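Local coordinates for protein Rbam17540 (Bacillus amyloliquefaciens, PDB 2YOY) that probably uses a copper-dependent oxidative mechanism to break polysaccharide chains, as a CBM33 (lytic polysaccharide monooxygenase) enzyme linked to cellulose degradation, at residues A[90-95]-A[101-106]. Residues are numbered along the deposited sequence; the frame is centred on the assembly and turned at random.
Sequences FTWHYT and SKWHYY
The phenol oxygen of Tyr105 is gripped by two groups from the facing sheet, the indole of Trp92 and the imidazole of His142. Trp92 donates to it through its indole N-H, with NE1 to OH at 3.0 Å and an N-H...O angle of 157°, and OH also hydrogen-bonds to ND1 of His142, its stronger polar partner. The oxygen lies almost in the Trp92 ring plane, so the bond leaves the indole at its edge. A second indole-phenol bond runs the other way across the interface: Trp103 NE1 donates to Tyr94 OH at 2.9 Å, the oxygen lying near the plane of the Trp103 ring, but the bond is more bent, at 140°. In this pair of bonds each strand supplies one indole donor and one phenol acceptor, which gives both buried N-H groups a partner. Between the two bonds the indoles pass in opposite directions, Trp103 CD1 resting 3.5 Å above one face of the Trp92 ring, near its rim, with the five-membered rings obliquely inclined. In Trp92, chi1 of -70° sets CG anti to the carbonyl carbon, which carries the indole toward strand 100-108. A leucine in place of Trp92 would probably leave the Tyr105 hydroxyl without its indole donor and take away the surface on which CD1 of Trp103 rests. Farther along, Phe90 meets the flank of Tyr105, its CB 3.7 Å from Tyr105 CE2, while the two rings lie obliquely. Trp160 stacks on Trp103 and meets the Tyr94 ring edge-to-face, extending the cluster toward the copper ion, about 8 Å from the Tyr94 side chain. Strands 86-94 and 100-108 belong to different sheets, so this interlocked aromatic layer forms part of the core of the immunoglobulin-like beta-sandwich characteristic of lytic polysaccharide monooxygenases.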
loop_
_atom_site.group_PDB
_atom_site.type_symbol
_atom_site.label_atom_id
_atom_site.label_comp_id
_atom_site.label_asym_id
_atom_site.label_seq_id
_atom_site.Cartn_x
_atom_site.Cartn_y
_atom_site.Cartn_z
ATOM N N PHE A 90 3.735 5.652 9.910
ATOM C CA PHE A 90 3.660 5.399 8.461
ATOM C C PHE A 90 3.941 6.735 7.804
ATOM O O PHE A 90 3.157 7.671 7.937
ATOM C CB PHE A 90 2.275 4.840 8.067
ATOM C CG PHE A 90 2.019 3.524 8.663
ATOM C CD1 PHE A 90 1.619 3.395 9.993
ATOM C CD2 PHE A 90 2.240 2.340 7.916
ATOM C CE1 PHE A 90 1.447 2.141 10.560
ATOM C CE2 PHE A 90 2.065 1.081 8.504
ATOM C CZ PHE A 90 1.662 0.978 9.819
ATOM N N THR A 91 5.095 6.824 7.137
ATOM C CA THR A 91 5.532 8.048 6.475
ATOM C C THR A 91 5.495 7.931 4.967
ATOM O O THR A 91 6.106 7.020 4.393
ATOM C CB THR A 91 6.968 8.391 6.887
ATOM O OG1 THR A 91 6.980 8.624 8.302
ATOM C CG2 THR A 91 7.422 9.632 6.188
ATOM N N TRP A 92 4.770 8.855 4.347
ATOM C CA TRP A 92 4.661 8.947 2.886
ATOM C C TRP A 92 5.740 9.851 2.329
ATOM O O TRP A 92 6.112 10.854 2.964
ATOM C CB TRP A 92 3.278 9.483 2.496
ATOM C CG TRP A 92 2.132 8.505 2.754
ATOM C CD1 TRP A 92 1.580 8.201 3.954
ATOM C CD2 TRP A 92 1.393 7.758 1.775
ATOM N NE1 TRP A 92 0.534 7.302 3.783
ATOM C CE2 TRP A 92 0.396 7.023 2.460
ATOM C CE3 TRP A 92 1.491 7.621 0.400
ATOM C CZ2 TRP A 92 -0.494 6.145 1.804
ATOM C CZ3 TRP A 92 0.580 6.751 -0.253
ATOM C CH2 TRP A 92 -0.398 6.056 0.445
ATOM N N HIS A 93 6.272 9.483 1.165
ATOM C CA HIS A 93 7.090 10.359 0.333
ATOM C C HIS A 93 6.232 10.738 -0.886
ATOM O O HIS A 93 5.634 9.854 -1.531
ATOM C CB HIS A 93 8.326 9.634 -0.145
ATOM C CG HIS A 93 9.147 10.413 -1.130
ATOM N ND1 HIS A 93 9.946 11.473 -0.766
ATOM C CD2 HIS A 93 9.253 10.307 -2.470
ATOM C CE1 HIS A 93 10.521 11.977 -1.841
ATOM N NE2 HIS A 93 10.124 11.280 -2.887
ATOM N N TYR A 94 6.113 12.032 -1.130
ATOM C CA TYR A 94 5.296 12.581 -2.212
ATOM C C TYR A 94 6.168 13.142 -3.334
ATOM O O TYR A 94 7.091 13.931 -3.081
ATOM C CB TYR A 94 4.327 13.641 -1.691
ATOM C CG TYR A 94 3.346 13.091 -0.708
ATOM C CD1 TYR A 94 2.308 12.280 -1.144
ATOM C CD2 TYR A 94 3.461 13.334 0.650
ATOM C CE1 TYR A 94 1.426 11.751 -0.254
ATOM C CE2 TYR A 94 2.569 12.811 1.561
ATOM C CZ TYR A 94 1.565 12.001 1.099
ATOM O OH TYR A 94 0.682 11.462 1.986
ATOM N N THR A 95 5.926 12.692 -4.561
ATOM C CA THR A 95 6.442 13.421 -5.733
ATOM C C THR A 95 5.467 14.542 -6.161
ATOM O O THR A 95 5.865 15.522 -6.779
ATOM C CB THR A 95 6.700 12.478 -6.901
ATOM O OG1 THR A 95 5.462 11.896 -7.326
ATOM C CG2 THR A 95 7.670 11.391 -6.481
ATOM N N SER A 101 -8.121 14.546 1.325
ATOM C CA SER A 101 -9.301 14.421 2.161
ATOM C C SER A 101 -9.073 13.491 3.351
ATOM O O SER A 101 -9.519 13.776 4.451
ATOM C CB SER A 101 -10.513 13.974 1.355
ATOM O OG SER A 101 -10.234 12.790 0.675
ATOM N N LYS A 102 -8.389 12.373 3.133
ATOM C CA LYS A 102 -8.083 11.461 4.251
ATOM C C LYS A 102 -7.074 10.418 3.839
ATOM O O LYS A 102 -6.842 10.175 2.654
ATOM C CB LYS A 102 -9.334 10.750 4.800
ATOM C CG LYS A 102 -9.950 9.716 3.875
ATOM C CD LYS A 102 -11.123 9.008 4.529
ATOM C CE LYS A 102 -11.624 7.889 3.664
ATOM N NZ LYS A 102 -12.752 7.157 4.292
ATOM N N TRP A 103 -6.466 9.802 4.843
ATOM C CA TRP A 103 -5.793 8.549 4.681
ATOM C C TRP A 103 -6.453 7.510 5.577
ATOM O O TRP A 103 -7.086 7.820 6.596
ATOM C CB TRP A 103 -4.322 8.620 5.060
ATOM C CG TRP A 103 -3.450 9.600 4.348
ATOM C CD1 TRP A 103 -2.523 9.312 3.365
ATOM C CD2 TRP A 103 -3.270 11.001 4.657
ATOM N NE1 TRP A 103 -1.810 10.441 3.039
ATOM C CE2 TRP A 103 -2.247 11.489 3.805
ATOM C CE3 TRP A 103 -3.852 11.865 5.576
ATOM C CZ2 TRP A 103 -1.791 12.836 3.857
ATOM C CZ3 TRP A 103 -3.417 13.219 5.606
ATOM C CH2 TRP A 103 -2.416 13.672 4.747
ATOM N N HIS A 104 -6.394 6.278 5.125
ATOM C CA HIS A 104 -7.031 5.151 5.838
ATOM C C HIS A 104 -6.215 3.884 5.694
ATOM O O HIS A 104 -5.644 3.596 4.628
ATOM C CB HIS A 104 -8.534 5.000 5.486
ATOM C CG HIS A 104 -8.870 5.149 4.029
ATOM N ND1 HIS A 104 -9.693 4.255 3.380
ATOM C CD2 HIS A 104 -8.551 6.101 3.109
ATOM C CE1 HIS A 104 -9.821 4.613 2.112
ATOM N NE2 HIS A 104 -9.162 5.746 1.934
ATOM N N TYR A 105 -6.102 3.151 6.801
ATOM C CA TYR A 105 -5.201 2.012 6.942
ATOM C C TYR A 105 -5.975 0.775 7.387
ATOM O O TYR A 105 -6.847 0.860 8.258
ATOM C CB TYR A 105 -4.120 2.321 7.997
ATOM C CG TYR A 105 -3.117 3.414 7.564
ATOM C CD1 TYR A 105 -3.383 4.735 7.777
ATOM C CD2 TYR A 105 -1.930 3.089 6.929
ATOM C CE1 TYR A 105 -2.521 5.713 7.397
ATOM C CE2 TYR A 105 -1.026 4.091 6.501
ATOM C CZ TYR A 105 -1.363 5.399 6.726
ATOM O OH TYR A 105 -0.523 6.418 6.405
ATOM N N TYR A 106 -5.624 -0.356 6.780
ATOM C CA TYR A 106 -6.256 -1.623 6.978
ATOM C C TYR A 106 -5.150 -2.661 7.229
ATOM O O TYR A 106 -4.029 -2.508 6.752
ATOM C CB TYR A 106 -7.024 -2.026 5.739
ATOM C CG TYR A 106 -8.045 -1.001 5.270
ATOM C CD1 TYR A 106 -7.658 0.165 4.602
ATOM C CD2 TYR A 106 -9.383 -1.130 5.586
ATOM C CE1 TYR A 106 -8.582 1.137 4.258
ATOM C CE2 TYR A 106 -10.302 -0.187 5.192
ATOM C CZ TYR A 106 -9.902 0.939 4.540
ATOM O OH TYR A 106 -10.797 1.897 4.183
#